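Local coordinates for alginate lyase A1-II' (Sphingomonas sp. A1, PDB 2CWS), which cleaves alginate, the uronate polysaccharide, as a lyase of polysaccharide lyase family 7, probably by beta-elimination, at residues 49-53 with 67-71; 107-111 with 162-168; 110-116 with 196-201; 121-125 with 136-140. All blocks are in the same frame, centred on the assembly; numbering follows the deposited sequence.

Contact 1: 49-53 with 67-71. With SO4 (sulfate ion), chain C; SO4 (sulfate ion), chain B.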
loop_
_atom_site.group_PDB
_atom_site.type_symbol
_atom_site.label_atom_id
_atom_site.label_comp_id
_atom_site.label_asym_id
_atom_site.label_seq_id
_atom_site.Cartn_x
_atom_site.Cartn_y
_atom_site.Cartn_z
ATOM N N MET A 49 -7.572 7.728 -9.803
ATOM C CA MET A 49 -6.868 6.481 -10.163
ATOM C C MET A 49 -7.581 5.364 -9.384
ATOM O O MET A 49 -7.623 5.390 -8.141
ATOM C CB MET A 49 -5.410 6.609 -9.811
ATOM C CG MET A 49 -4.590 5.333 -9.939
ATOM S SD MET A 49 -2.821 5.602 -9.915
ATOM C CE MET A 49 -2.598 6.432 -8.349
ATOM N N THR A 50 -8.148 4.403 -10.118
ATOM C CA THR A 50 -9.108 3.456 -9.578
ATOM C C THR A 50 -8.547 2.053 -9.748
ATOM O O THR A 50 -8.157 1.661 -10.858
ATOM C CB THR A 50 -10.439 3.642 -10.315
ATOM O OG1 THR A 50 -10.862 4.981 -10.214
ATOM C CG2 THR A 50 -11.529 2.766 -9.625
ATOM N N PHE A 51 -8.559 1.306 -8.650
ATOM C CA PHE A 51 -7.988 -0.043 -8.574
ATOM C C PHE A 51 -9.117 -1.024 -8.328
ATOM O O PHE A 51 -9.833 -0.895 -7.301
ATOM C CB PHE A 51 -7.024 -0.147 -7.385
ATOM C CG PHE A 51 -5.859 0.837 -7.433
ATOM C CD1 PHE A 51 -4.632 0.431 -7.963
ATOM C CD2 PHE A 51 -5.995 2.114 -6.927
ATOM C CE1 PHE A 51 -3.556 1.293 -7.942
ATOM C CE2 PHE A 51 -4.914 2.987 -6.931
ATOM C CZ PHE A 51 -3.678 2.573 -7.421
ATOM N N TRP A 52 -9.293 -1.998 -9.226
ATOM C CA TRP A 52 -10.333 -3.015 -9.077
ATOM C C TRP A 52 -9.673 -4.394 -9.015
ATOM O O TRP A 52 -8.769 -4.679 -9.819
ATOM C CB TRP A 52 -11.352 -2.939 -10.272
ATOM C CG TRP A 52 -12.322 -4.094 -10.166
ATOM C CD1 TRP A 52 -13.409 -4.128 -9.306
ATOM C CD2 TRP A 52 -12.327 -5.361 -10.837
ATOM N NE1 TRP A 52 -14.066 -5.317 -9.428
ATOM C CE2 TRP A 52 -13.410 -6.109 -10.382
ATOM C CE3 TRP A 52 -11.474 -5.914 -11.850
ATOM C CZ2 TRP A 52 -13.727 -7.393 -10.819
ATOM C CZ3 TRP A 52 -11.785 -7.195 -12.297
ATOM C CH2 TRP A 52 -12.900 -7.913 -11.795
ATOM N N ALA A 53 -10.120 -5.224 -8.073
ATOM C CA ALA A 53 -9.563 -6.586 -8.000
ATOM C C ALA A 53 -10.639 -7.541 -7.508
ATOM O O ALA A 53 -11.307 -7.255 -6.503
ATOM C CB ALA A 53 -8.362 -6.669 -7.054
ATOM N N ARG A 67 -4.475 -8.569 -5.444
ATOM C CA ARG A 67 -4.289 -7.116 -5.341
ATOM C C ARG A 67 -4.264 -6.479 -6.727
ATOM O O ARG A 67 -3.826 -7.073 -7.713
ATOM C CB ARG A 67 -2.990 -6.767 -4.610
ATOM C CG ARG A 67 -1.729 -6.980 -5.465
ATOM C CD ARG A 67 -0.505 -6.961 -4.588
ATOM N NE ARG A 67 -0.315 -8.186 -3.791
ATOM C CZ ARG A 67 0.118 -8.285 -2.557
ATOM N NH1 ARG A 67 0.289 -7.203 -1.778
ATOM N NH2 ARG A 67 0.350 -9.512 -2.078
ATOM N N SER A 68 -4.654 -5.205 -6.712
ATOM C CA SER A 68 -4.280 -4.242 -7.775
ATOM C C SER A 68 -3.600 -3.122 -6.979
ATOM O O SER A 68 -4.299 -2.385 -6.289
ATOM C CB SER A 68 -5.514 -3.759 -8.524
ATOM O OG SER A 68 -5.098 -2.811 -9.490
ATOM N N GLU A 69 -2.260 -3.086 -6.996
ATOM C CA GLU A 69 -1.550 -2.330 -5.972
ATOM C C GLU A 69 -0.245 -1.776 -6.582
ATOM O O GLU A 69 0.458 -2.516 -7.275
ATOM C CB GLU A 69 -1.288 -3.190 -4.740
ATOM C CG GLU A 69 -0.783 -2.439 -3.504
ATOM C CD GLU A 69 -0.494 -3.354 -2.332
ATOM O OE1 GLU A 69 0.000 -4.486 -2.538
ATOM O OE2 GLU A 69 -0.742 -2.923 -1.173
ATOM N N LEU A 70 0.052 -0.505 -6.274
ATOM C CA LEU A 70 1.319 0.074 -6.659
ATOM C C LEU A 70 2.396 -0.277 -5.649
ATOM O O LEU A 70 2.142 -0.372 -4.447
ATOM C CB LEU A 70 1.199 1.622 -6.726
ATOM C CG LEU A 70 0.233 2.158 -7.733
ATOM C CD1 LEU A 70 0.066 3.658 -7.581
ATOM C CD2 LEU A 70 0.659 1.813 -9.202
ATOM N N ARG A 71 3.608 -0.443 -6.149
ATOM C CA ARG A 71 4.806 -0.827 -5.392
ATOM C C ARG A 71 5.875 0.197 -5.705
ATOM O O ARG A 71 6.247 0.388 -6.891
ATOM C CB ARG A 71 5.178 -2.262 -5.875
ATOM C CG ARG A 71 6.315 -2.980 -5.139
ATOM C CD ARG A 71 7.738 -2.400 -5.314
ATOM N NE ARG A 71 8.687 -3.450 -4.961
ATOM C CZ ARG A 71 9.927 -3.236 -4.553
ATOM N NH1 ARG A 71 10.423 -1.998 -4.456
ATOM N NH2 ARG A 71 10.678 -4.303 -4.221
HETATM S S SO4 C . 9.034 -7.177 -5.730
HETATM O O1 SO4 C . 7.887 -6.107 -5.582
HETATM O O2 SO4 C . 9.621 -7.016 -7.012
HETATM O O3 SO4 C . 9.960 -7.072 -4.706
HETATM O O4 SO4 C . 8.236 -8.406 -5.578
HETATM S S SO4 B . 1.987 -9.036 1.342
HETATM O O1 SO4 B . 1.877 -7.597 0.701
HETATM O O2 SO4 B . 3.276 -9.261 1.957
HETATM O O3 SO4 B . 1.008 -9.196 2.351
HETATM O O4 SO4 B . 1.801 -10.037 0.296
#

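Contact 2: 107-111 with 162-168. With SO4 (sulfate ion), chain B.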
loop_
_atom_site.group_PDB
_atom_site.type_symbol
_atom_site.label_atom_id
_atom_site.label_comp_id
_atom_site.label_asym_id
_atom_site.label_seq_id
_atom_site.Cartn_x
_atom_site.Cartn_y
_atom_site.Cartn_z
ATOM N N ILE A 107 -6.769 -3.725 2.209
ATOM C CA ILE A 107 -5.601 -2.925 2.598
ATOM C C ILE A 107 -5.378 -1.917 1.483
ATOM O O ILE A 107 -5.286 -2.287 0.301
ATOM C CB ILE A 107 -4.380 -3.823 2.881
ATOM C CG1 ILE A 107 -4.583 -4.554 4.193
ATOM C CG2 ILE A 107 -3.076 -3.010 2.852
ATOM C CD1 ILE A 107 -3.571 -5.656 4.467
ATOM N N VAL A 108 -5.248 -0.631 1.856
ATOM C CA VAL A 108 -5.167 0.460 0.881
ATOM C C VAL A 108 -3.805 1.122 0.843
ATOM O O VAL A 108 -3.563 1.923 -0.074
ATOM C CB VAL A 108 -6.290 1.515 1.084
ATOM C CG1 VAL A 108 -7.654 0.896 0.823
ATOM C CG2 VAL A 108 -6.189 2.124 2.481
ATOM N N ALA A 109 -2.905 0.811 1.760
ATOM C CA ALA A 109 -1.552 1.320 1.719
ATOM C C ALA A 109 -0.685 0.467 2.615
ATOM O O ALA A 109 -1.184 -0.186 3.551
ATOM C CB ALA A 109 -1.494 2.786 2.177
ATOM N N GLN A 110 0.610 0.465 2.331
ATOM C CA GLN A 110 1.564 -0.287 3.170
ATOM C C GLN A 110 2.901 0.429 3.206
ATOM O O GLN A 110 3.274 1.186 2.305
ATOM C CB GLN A 110 1.858 -1.728 2.647
ATOM C CG GLN A 110 0.616 -2.510 2.282
ATOM C CD GLN A 110 0.950 -3.962 2.061
ATOM O OE1 GLN A 110 1.592 -4.591 2.928
ATOM N NE2 GLN A 110 0.509 -4.505 0.937
ATOM N N ILE A 111 3.671 0.077 4.247
ATOM C CA ILE A 111 5.130 0.059 4.162
ATOM C C ILE A 111 5.495 -1.422 4.233
ATOM O O ILE A 111 5.123 -2.068 5.220
ATOM C CB ILE A 111 5.847 0.840 5.281
ATOM C CG1 ILE A 111 5.506 2.318 5.228
ATOM C CG2 ILE A 111 7.353 0.598 5.152
ATOM C CD1 ILE A 111 6.141 3.070 6.387
ATOM N N TYR A 162 -10.460 9.996 2.559
ATOM C CA TYR A 162 -9.446 10.075 3.626
ATOM C C TYR A 162 -8.168 10.696 3.068
ATOM O O TYR A 162 -7.783 10.475 1.918
ATOM C CB TYR A 162 -9.137 8.712 4.248
ATOM C CG TYR A 162 -9.135 7.510 3.300
ATOM C CD1 TYR A 162 -10.205 6.649 3.274
ATOM C CD2 TYR A 162 -8.052 7.242 2.472
ATOM C CE1 TYR A 162 -10.229 5.530 2.434
ATOM C CE2 TYR A 162 -8.045 6.157 1.607
ATOM C CZ TYR A 162 -9.141 5.300 1.599
ATOM O OH TYR A 162 -9.227 4.200 0.756
ATOM N N ASN A 163 -7.531 11.456 3.938
ATOM C CA ASN A 163 -6.197 11.980 3.737
ATOM C C ASN A 163 -5.181 11.269 4.613
ATOM O O ASN A 163 -5.139 11.506 5.821
ATOM C CB ASN A 163 -6.130 13.458 4.095
ATOM C CG ASN A 163 -6.944 14.280 3.126
ATOM O OD1 ASN A 163 -6.656 14.279 1.941
ATOM N ND2 ASN A 163 -7.987 14.961 3.595
ATOM N N MET A 164 -4.396 10.406 4.036
ATOM C CA MET A 164 -3.533 9.497 4.768
ATOM C C MET A 164 -2.086 9.954 4.669
ATOM O O MET A 164 -1.677 10.478 3.632
ATOM C CB MET A 164 -3.673 8.098 4.157
ATOM C CG MET A 164 -2.848 7.048 4.859
ATOM S SD MET A 164 -2.953 5.444 4.028
ATOM C CE MET A 164 -4.698 5.067 4.266
ATOM N N GLU A 165 -1.329 9.720 5.750
ATOM C CA GLU A 165 0.118 9.916 5.659
ATOM C C GLU A 165 0.745 8.774 6.441
ATOM O O GLU A 165 0.266 8.384 7.495
ATOM C CB GLU A 165 0.502 11.273 6.244
ATOM C CG GLU A 165 1.997 11.575 6.153
ATOM C CD GLU A 165 2.277 12.989 6.599
ATOM O OE1 GLU A 165 3.339 13.208 7.187
ATOM O OE2 GLU A 165 1.407 13.891 6.391
ATOM N N ILE A 166 1.836 8.263 5.885
ATOM C CA ILE A 166 2.619 7.235 6.585
ATOM C C ILE A 166 4.078 7.675 6.502
ATOM O O ILE A 166 4.576 7.873 5.384
ATOM C CB ILE A 166 2.469 5.817 6.022
ATOM C CG1 ILE A 166 0.989 5.468 5.848
ATOM C CG2 ILE A 166 3.189 4.845 6.915
ATOM C CD1 ILE A 166 0.788 4.064 5.226
ATOM N N ARG A 167 4.703 7.883 7.645
ATOM C CA ARG A 167 6.091 8.401 7.701
ATOM C C ARG A 167 6.928 7.516 8.562
ATOM O O ARG A 167 6.510 7.141 9.654
ATOM C CB ARG A 167 6.077 9.853 8.272
ATOM C CG ARG A 167 7.473 10.385 8.554
ATOM C CD ARG A 167 7.402 11.875 8.896
ATOM N NE ARG A 167 6.677 12.230 10.125
ATOM C CZ ARG A 167 7.244 12.468 11.304
ATOM N NH1 ARG A 167 8.560 12.324 11.508
ATOM N NH2 ARG A 167 6.477 12.833 12.326
ATOM N N VAL A 168 8.143 7.241 8.108
ATOM C CA VAL A 168 9.166 6.698 8.973
ATOM C C VAL A 168 10.219 7.784 9.176
ATOM O O VAL A 168 10.736 8.310 8.178
ATOM C CB VAL A 168 9.849 5.437 8.353
ATOM C CG1 VAL A 168 11.122 5.058 9.101
ATOM C CG2 VAL A 168 8.858 4.273 8.332
HETATM S S SO4 B . 1.987 -9.036 1.342
HETATM O O1 SO4 B . 1.877 -7.597 0.701
HETATM O O2 SO4 B . 3.276 -9.261 1.957
HETATM O O3 SO4 B . 1.008 -9.196 2.351
HETATM O O4 SO4 B . 1.801 -10.037 0.296
#

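Contact 3: 110-116 with 196-201. With SO4 (sulfate ion), chain B.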
loop_
_atom_site.group_PDB
_atom_site.type_symbol
_atom_site.label_atom_id
_atom_site.label_comp_id
_atom_site.label_asym_id
_atom_site.label_seq_id
_atom_site.Cartn_x
_atom_site.Cartn_y
_atom_site.Cartn_z
ATOM N N GLN A 110 0.610 0.465 2.331
ATOM C CA GLN A 110 1.564 -0.287 3.170
ATOM C C GLN A 110 2.901 0.429 3.206
ATOM O O GLN A 110 3.274 1.186 2.305
ATOM C CB GLN A 110 1.858 -1.728 2.647
ATOM C CG GLN A 110 0.616 -2.510 2.282
ATOM C CD GLN A 110 0.950 -3.962 2.061
ATOM O OE1 GLN A 110 1.592 -4.591 2.928
ATOM N NE2 GLN A 110 0.509 -4.505 0.937
ATOM N N ILE A 111 3.671 0.077 4.247
ATOM C CA ILE A 111 5.130 0.059 4.162
ATOM C C ILE A 111 5.495 -1.422 4.233
ATOM O O ILE A 111 5.123 -2.068 5.220
ATOM C CB ILE A 111 5.847 0.840 5.281
ATOM C CG1 ILE A 111 5.506 2.318 5.228
ATOM C CG2 ILE A 111 7.353 0.598 5.152
ATOM C CD1 ILE A 111 6.141 3.070 6.387
ATOM N N HIS A 112 6.239 -1.914 3.243
ATOM C CA HIS A 112 6.609 -3.304 3.254
ATOM C C HIS A 112 8.113 -3.452 3.468
ATOM O O HIS A 112 8.915 -2.698 2.851
ATOM C CB HIS A 112 6.212 -3.910 1.886
ATOM C CG HIS A 112 5.957 -5.371 1.989
ATOM N ND1 HIS A 112 6.924 -6.330 2.209
ATOM C CD2 HIS A 112 4.785 -6.027 1.929
ATOM C CE1 HIS A 112 6.352 -7.526 2.250
ATOM N NE2 HIS A 112 5.029 -7.391 2.077
ATOM N N GLY A 113 8.504 -4.397 4.336
ATOM C CA GLY A 113 9.896 -4.727 4.443
ATOM C C GLY A 113 10.392 -5.556 3.280
ATOM O O GLY A 113 9.635 -6.222 2.579
ATOM N N ILE A 114 11.724 -5.545 3.128
ATOM C CA ILE A 114 12.373 -6.377 2.091
ATOM C C ILE A 114 13.813 -6.567 2.561
ATOM O O ILE A 114 14.390 -5.688 3.229
ATOM C CB ILE A 114 12.302 -5.687 0.709
ATOM C CG1 ILE A 114 12.838 -6.611 -0.420
ATOM C CG2 ILE A 114 12.970 -4.323 0.707
ATOM C CD1 ILE A 114 12.465 -6.056 -1.790
ATOM N N MET A 115 14.381 -7.715 2.239
ATOM C CA MET A 115 15.822 -7.896 2.589
ATOM C C MET A 115 16.676 -7.058 1.687
ATOM O O MET A 115 16.288 -6.653 0.603
ATOM C CB MET A 115 16.223 -9.360 2.477
ATOM C CG MET A 115 15.339 -10.375 3.153
ATOM S SD MET A 115 15.311 -10.100 4.947
ATOM C CE MET A 115 16.986 -10.577 5.344
ATOM N N ASP A 116 17.932 -6.842 2.137
ATOM C CA ASP A 116 18.884 -6.121 1.298
ATOM C C ASP A 116 19.024 -6.735 -0.089
ATOM O O ASP A 116 19.175 -6.041 -1.061
ATOM C CB ASP A 116 20.233 -6.143 1.993
ATOM C CG ASP A 116 21.106 -4.942 1.733
ATOM O OD1 ASP A 116 20.600 -3.883 1.332
ATOM O OD2 ASP A 116 22.322 -5.071 1.996
ATOM N N LEU A 196 16.508 -4.705 7.680
ATOM C CA LEU A 196 15.603 -4.736 6.538
ATOM C C LEU A 196 15.619 -3.366 5.884
ATOM O O LEU A 196 15.922 -2.354 6.501
ATOM C CB LEU A 196 14.195 -5.116 6.987
ATOM C CG LEU A 196 14.097 -6.501 7.589
ATOM C CD1 LEU A 196 12.640 -6.711 8.032
ATOM C CD2 LEU A 196 14.493 -7.600 6.606
ATOM N N LYS A 197 15.214 -3.362 4.603
ATOM C CA LYS A 197 14.880 -2.141 3.877
ATOM C C LYS A 197 13.386 -2.138 3.644
ATOM O O LYS A 197 12.660 -3.060 4.062
ATOM C CB LYS A 197 15.632 -2.107 2.549
ATOM C CG LYS A 197 17.136 -2.358 2.777
ATOM C CD LYS A 197 17.828 -1.179 3.420
ATOM C CE LYS A 197 17.982 0.020 2.522
ATOM N NZ LYS A 197 19.017 -0.017 1.429
ATOM N N TYR A 198 12.880 -1.067 3.013
ATOM C CA TYR A 198 11.445 -0.790 2.971
ATOM C C TYR A 198 11.053 -0.145 1.667
ATOM O O TYR A 198 11.863 0.532 1.002
ATOM C CB TYR A 198 11.011 0.225 4.118
ATOM C CG TYR A 198 11.472 -0.309 5.468
ATOM C CD1 TYR A 198 10.661 -1.246 6.133
ATOM C CD2 TYR A 198 12.708 0.018 6.011
ATOM C CE1 TYR A 198 11.077 -1.785 7.350
ATOM C CE2 TYR A 198 13.149 -0.538 7.187
ATOM C CZ TYR A 198 12.352 -1.436 7.858
ATOM O OH TYR A 198 12.725 -2.015 9.035
ATOM N N TYR A 199 9.796 -0.316 1.297
ATOM C CA TYR A 199 9.201 0.399 0.182
ATOM C C TYR A 199 7.720 0.626 0.494
ATOM O O TYR A 199 7.073 -0.155 1.220
ATOM C CB TYR A 199 9.379 -0.356 -1.143
ATOM C CG TYR A 199 8.802 -1.737 -1.188
ATOM C CD1 TYR A 199 9.609 -2.837 -0.889
ATOM C CD2 TYR A 199 7.482 -1.995 -1.504
ATOM C CE1 TYR A 199 9.125 -4.122 -0.918
ATOM C CE2 TYR A 199 6.968 -3.260 -1.527
ATOM C CZ TYR A 199 7.782 -4.349 -1.215
ATOM O OH TYR A 199 7.256 -5.611 -1.259
ATOM N N PHE A 200 7.185 1.716 -0.058
ATOM C CA PHE A 200 5.766 2.008 0.081
ATOM C C PHE A 200 4.940 1.203 -0.912
ATOM O O PHE A 200 5.417 0.814 -1.994
ATOM C CB PHE A 200 5.505 3.493 -0.138
ATOM C CG PHE A 200 5.999 4.405 0.975
ATOM C CD1 PHE A 200 6.996 5.339 0.782
ATOM C CD2 PHE A 200 5.395 4.312 2.229
ATOM C CE1 PHE A 200 7.384 6.180 1.799
ATOM C CE2 PHE A 200 5.801 5.183 3.248
ATOM C CZ PHE A 200 6.780 6.106 3.055
ATOM N N LYS A 201 3.647 1.012 -0.574
ATOM C CA LYS A 201 2.667 0.469 -1.499
ATOM C C LYS A 201 1.373 1.244 -1.324
ATOM O O LYS A 201 1.084 1.746 -0.215
ATOM C CB LYS A 201 2.357 -1.031 -1.237
ATOM C CG LYS A 201 3.596 -1.902 -1.140
ATOM C CD LYS A 201 3.266 -3.386 -1.315
ATOM C CE LYS A 201 3.235 -3.749 -2.808
ATOM N NZ LYS A 201 2.665 -5.109 -3.000
HETATM S S SO4 B . 1.987 -9.036 1.342
HETATM O O1 SO4 B . 1.877 -7.597 0.701
HETATM O O2 SO4 B . 3.276 -9.261 1.957
HETATM O O3 SO4 B . 1.008 -9.196 2.351
HETATM O O4 SO4 B . 1.801 -10.037 0.296
#

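Contact 4: 121-125 with 136-140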
loop_
_atom_site.group_PDB
_atom_site.type_symbol
_atom_site.label_atom_id
_atom_site.label_comp_id
_atom_site.label_asym_id
_atom_site.label_seq_id
_atom_site.Cartn_x
_atom_site.Cartn_y
_atom_site.Cartn_z
ATOM N N ALA A 121 10.380 -9.995 2.965
ATOM C CA ALA A 121 10.373 -9.771 4.438
ATOM C C ALA A 121 8.997 -9.287 4.801
ATOM O O ALA A 121 8.153 -9.052 3.903
ATOM C CB ALA A 121 11.488 -8.837 4.800
ATOM N N PRO A 122 8.652 -9.188 6.083
ATOM C CA PRO A 122 7.268 -8.859 6.430
ATOM C C PRO A 122 6.855 -7.445 6.083
ATOM O O PRO A 122 7.693 -6.551 6.020
ATOM C CB PRO A 122 7.229 -9.044 7.978
ATOM C CG PRO A 122 8.390 -9.997 8.231
ATOM C CD PRO A 122 9.455 -9.555 7.271
ATOM N N PRO A 123 5.545 -7.291 5.998
ATOM C CA PRO A 123 5.023 -5.890 5.989
ATOM C C PRO A 123 5.401 -5.264 7.320
ATOM O O PRO A 123 5.485 -5.953 8.324
ATOM C CB PRO A 123 3.528 -6.033 5.868
ATOM C CG PRO A 123 3.227 -7.470 6.073
ATOM C CD PRO A 123 4.480 -8.294 6.011
ATOM N N LEU A 124 5.581 -3.940 7.261
ATOM C CA LEU A 124 5.732 -3.152 8.491
ATOM C C LEU A 124 4.452 -2.400 8.862
ATOM O O LEU A 124 3.991 -2.498 9.994
ATOM C CB LEU A 124 6.879 -2.143 8.325
ATOM C CG LEU A 124 7.046 -1.174 9.538
ATOM C CD1 LEU A 124 7.486 -1.957 10.791
ATOM C CD2 LEU A 124 8.023 -0.066 9.186
ATOM N N VAL A 125 3.881 -1.648 7.925
ATOM C CA VAL A 125 2.625 -0.920 8.163
ATOM C C VAL A 125 1.605 -1.412 7.158
ATOM O O VAL A 125 1.912 -1.461 5.962
ATOM C CB VAL A 125 2.795 0.600 8.046
ATOM C CG1 VAL A 125 1.444 1.297 8.274
ATOM C CG2 VAL A 125 3.888 1.104 9.006
ATOM N N MET A 136 -4.444 1.308 11.178
ATOM C CA MET A 136 -3.044 1.326 10.735
ATOM C C MET A 136 -2.273 0.363 11.601
ATOM O O MET A 136 -1.894 0.683 12.733
ATOM C CB MET A 136 -2.422 2.700 11.084
ATOM C CG MET A 136 -2.849 3.706 10.036
ATOM S SD MET A 136 -2.068 3.457 8.434
ATOM C CE MET A 136 -1.956 5.175 7.960
ATOM N N GLN A 137 -2.049 -0.822 11.100
ATOM C CA GLN A 137 -1.405 -1.908 11.843
ATOM C C GLN A 137 0.102 -1.807 11.632
ATOM O O GLN A 137 0.563 -1.690 10.502
ATOM C CB GLN A 137 -1.907 -3.262 11.312
ATOM C CG GLN A 137 -3.405 -3.413 11.548
ATOM C CD GLN A 137 -4.023 -4.719 11.056
ATOM O OE1 GLN A 137 -5.246 -4.969 11.291
ATOM N NE2 GLN A 137 -3.312 -5.539 10.388
ATOM N N VAL A 138 0.843 -1.847 12.734
ATOM C CA VAL A 138 2.320 -1.809 12.655
ATOM C C VAL A 138 2.848 -3.093 13.237
ATOM O O VAL A 138 2.591 -3.425 14.421
ATOM C CB VAL A 138 2.917 -0.581 13.378
ATOM C CG1 VAL A 138 4.415 -0.554 13.174
ATOM C CG2 VAL A 138 2.283 0.720 12.877
ATOM N N LYS A 139 3.572 -3.857 12.454
ATOM C CA LYS A 139 4.077 -5.119 12.935
ATOM C C LYS A 139 5.082 -4.896 14.045
ATOM O O LYS A 139 5.875 -3.959 13.994
ATOM C CB LYS A 139 4.706 -5.862 11.744
ATOM C CG LYS A 139 5.021 -7.329 12.104
ATOM C CD LYS A 139 5.570 -8.131 10.953
ATOM C CE LYS A 139 5.541 -9.628 11.146
ATOM N NZ LYS A 139 6.146 -10.086 12.445
ATOM N N GLN A 140 5.061 -5.755 15.071
ATOM C CA GLN A 140 5.983 -5.604 16.185
ATOM C C GLN A 140 7.425 -5.979 15.812
ATOM O O GLN A 140 8.339 -5.169 15.984
ATOM C CB GLN A 140 5.548 -6.506 17.387
ATOM C CG GLN A 140 4.271 -5.895 18.039
ATOM C CD GLN A 140 3.769 -6.741 19.178
ATOM O OE1 GLN A 140 3.429 -6.183 20.244
ATOM N NE2 GLN A 140 3.759 -8.045 19.043
#

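Contact 1: 49-53 with 67-71
The Phe51 ring fills the middle of this contact, with Ser68 and Leu70 both arriving at its rim. Leu70 crosses it at about a right angle and brings CG to 3.9 Å from Phe51 CE1, while Ser68 OG lies in the ring plane, 3.6 Å from Phe51 CD1; that hydroxyl is hydrogen-bonded to the carbonyl of Tyr40. Next along, Met49 and Leu70 meet tip to tip, Met49 CE standing 3.9 Å from Leu70 CD1 because the thioether bends at its last torsion (chi3 58°). Strand 49-53 belongs to one antiparallel sheet and 67-71 to the other, so these apolar side chains fill the interior of the beta-jelly-roll sandwich. Residues 67-71 alternate, and Arg67, Glu69 and Arg71 leave on the far face. There Arg67 NH1 reaches Glu69 OE1 at 2.8 Å, on the syn side of the carboxylate, and the same guanidinium holds a sulfate through NH1 to O1 and NH2 to O4, 2.8 Å for the latter. With a leucine in place of Arg67, Glu69 would probably be left to Lys201 for its charge balance, and the sulfate would lose two of its donors. Arg71 grips a second sulfate edge-on, NE to O1 at 2.8 Å and NH2 to O3 at 2.9 Å. Lys16 binds that ion too, and Tyr199 makes a cation-pi contact with Arg71.

Contact 2: 107-111 with 162-168
The phenol oxygen of Tyr162 is held by a hydrogen bond with Thr97 OG1 of strand 88-99, and it still touches the opposing sheet: Val108 CG1 lies 3.7 Å from Tyr162 OH. The two side chains come from opposite directions. From there on the contact is purely apolar. Met164 runs straight out from its backbone and then bends at the thioether (chi3 -65°), which carries CE to 3.8 Å from Val108 CG2 and leaves SD 3.6 Å from the methyl of Ala109. The short Ala109 gives the sulfur room to come in, and Ile166 CD1 also reaches that methyl, 4.0 Å from Ala109 CB. Further along, Ile111 and Ile166 slide past each other in opposite directions. Ile111 CD1 also meets Val168 CG2 at 3.6 Å, although Ile111 is modelled in two conformers, so the fine detail at this end is less certain. Gln110 turns its amide to the far face, where NE2 is hydrogen-bonded to Glu69 OE2 and makes a weak bond of 3.4 Å to O1 of a sulfate. The two strands belong to different sheets and run almost parallel, 5° apart, with their axes 8.7 Å from each other: the face-to-face layering of a beta-sandwich, here the jelly roll of the concanavalin-like alginate lyase domain.

Contact 3: 110-116 with 196-201
His112 and Tyr199 lie side by side with their rings almost parallel, 7° between planes, yet slid so far apart that they barely overlap, the centroids being 5.4 Å from each other. The contact is made off-centre instead: His112 CB sits over the Tyr199 face in a CH-pi contact, 3.8 Å from the centroid, and Tyr199 OH sits over a face of the imidazole. Tyr199 is brought there by CG tucked between its own N and carbonyl carbon (chi1 59°). The imidazole is fixed at both ends, ND1 giving an in-plane bond of 2.7 Å to Gly113 O and NE2 a nearly straight one of 2.6 Å (177°) to sulfate O2. Ile114 meets the Tyr199 ring at its edge, CB to CE1 3.9 Å. On this face too, Gln110 and Lys201 run alongside each other, and Lys201 NZ goes on to Gln18 and Glu69. The other face is greasy: Ile111 CG1 lies 3.5 Å from Phe200 CE2, and its CG2 packs on Tyr198. Paired backbone hydrogen bonds at Gln110-Lys201, His112-Tyr199 and Ile114-Lys197 hold the strands in register. The sequences QIH here and YFKAG opposite are signatures of family 7, and their polar face probably lines the substrate cleft. Strand 106-114 lies between 120-130 and 197-202, and the latter pairs in turn with 67-72.

Contact 4: 121-125 with 136-140
Antiparallel pairing ties Val125 to Val138 as a non-hydrogen-bonded pair, CA to CA 4.6 Å, with Lys139 N donating to Leu124 O at 2.8 Å, just where a classic beta bulge sets both Leu124 and Val125 opposite Ile111. Lys139 covers the most ground: its chain, extended as far as CD, crosses Pro122, CD lying 3.5 Å from Pro122 CB and 3.4 Å from the carbonyl O of Pro123. A bend in the last torsion (chi4 -51°) then turns NZ off to the carbonyls of Asn141 and Asp143, so the aliphatic part does the packing and the ammonium is spent on the turn beyond. An alanine here is likely to uncover Pro122 and leave those two carbonyls without their shared donor. On the inner face the contact is looser. Leu124 and Val138 point the same way, CD1 to CG1 4.1 Å, and Val125 and Val138 meet through their CG2 methyls at 4.2 Å. Val125 CG1 also lies 4.1 Å from the sulfur SD of Met136, a residue modelled in two conformers. The chain turns a corner at Leu124, where the bulge lies, and backbone bonds to strand 106-114 are found on both sides of it, at Pro122 and at Val125. Strands 120-130 and 133-139 are the two arms of a beta hairpin, flanked by 106-114 on the first arm and by 148-154 on the second.

Contacts 1 and 2 join the two sheets through the hydrophobic interior, side chain against side chain, whereas contacts 3 and 4 lie within the curled sheet and rest on backbone pairing. Contact 4 is the one nearer the surface, with prolines and a lysine chain doing much of its packing. Strand 106-114 serves contacts 2 and 3, which share Gln110 and Ile111: the isoleucine faces the core and the glutamine the polar side. Contacts 1 and 3 meet on that polar side, where the Glu69-Lys201 salt bridge and a sulfate touched by contacts 1, 2 and 3 gather. Contact 4 reaches contacts 2 and 3 through backbone bonds at Ile111.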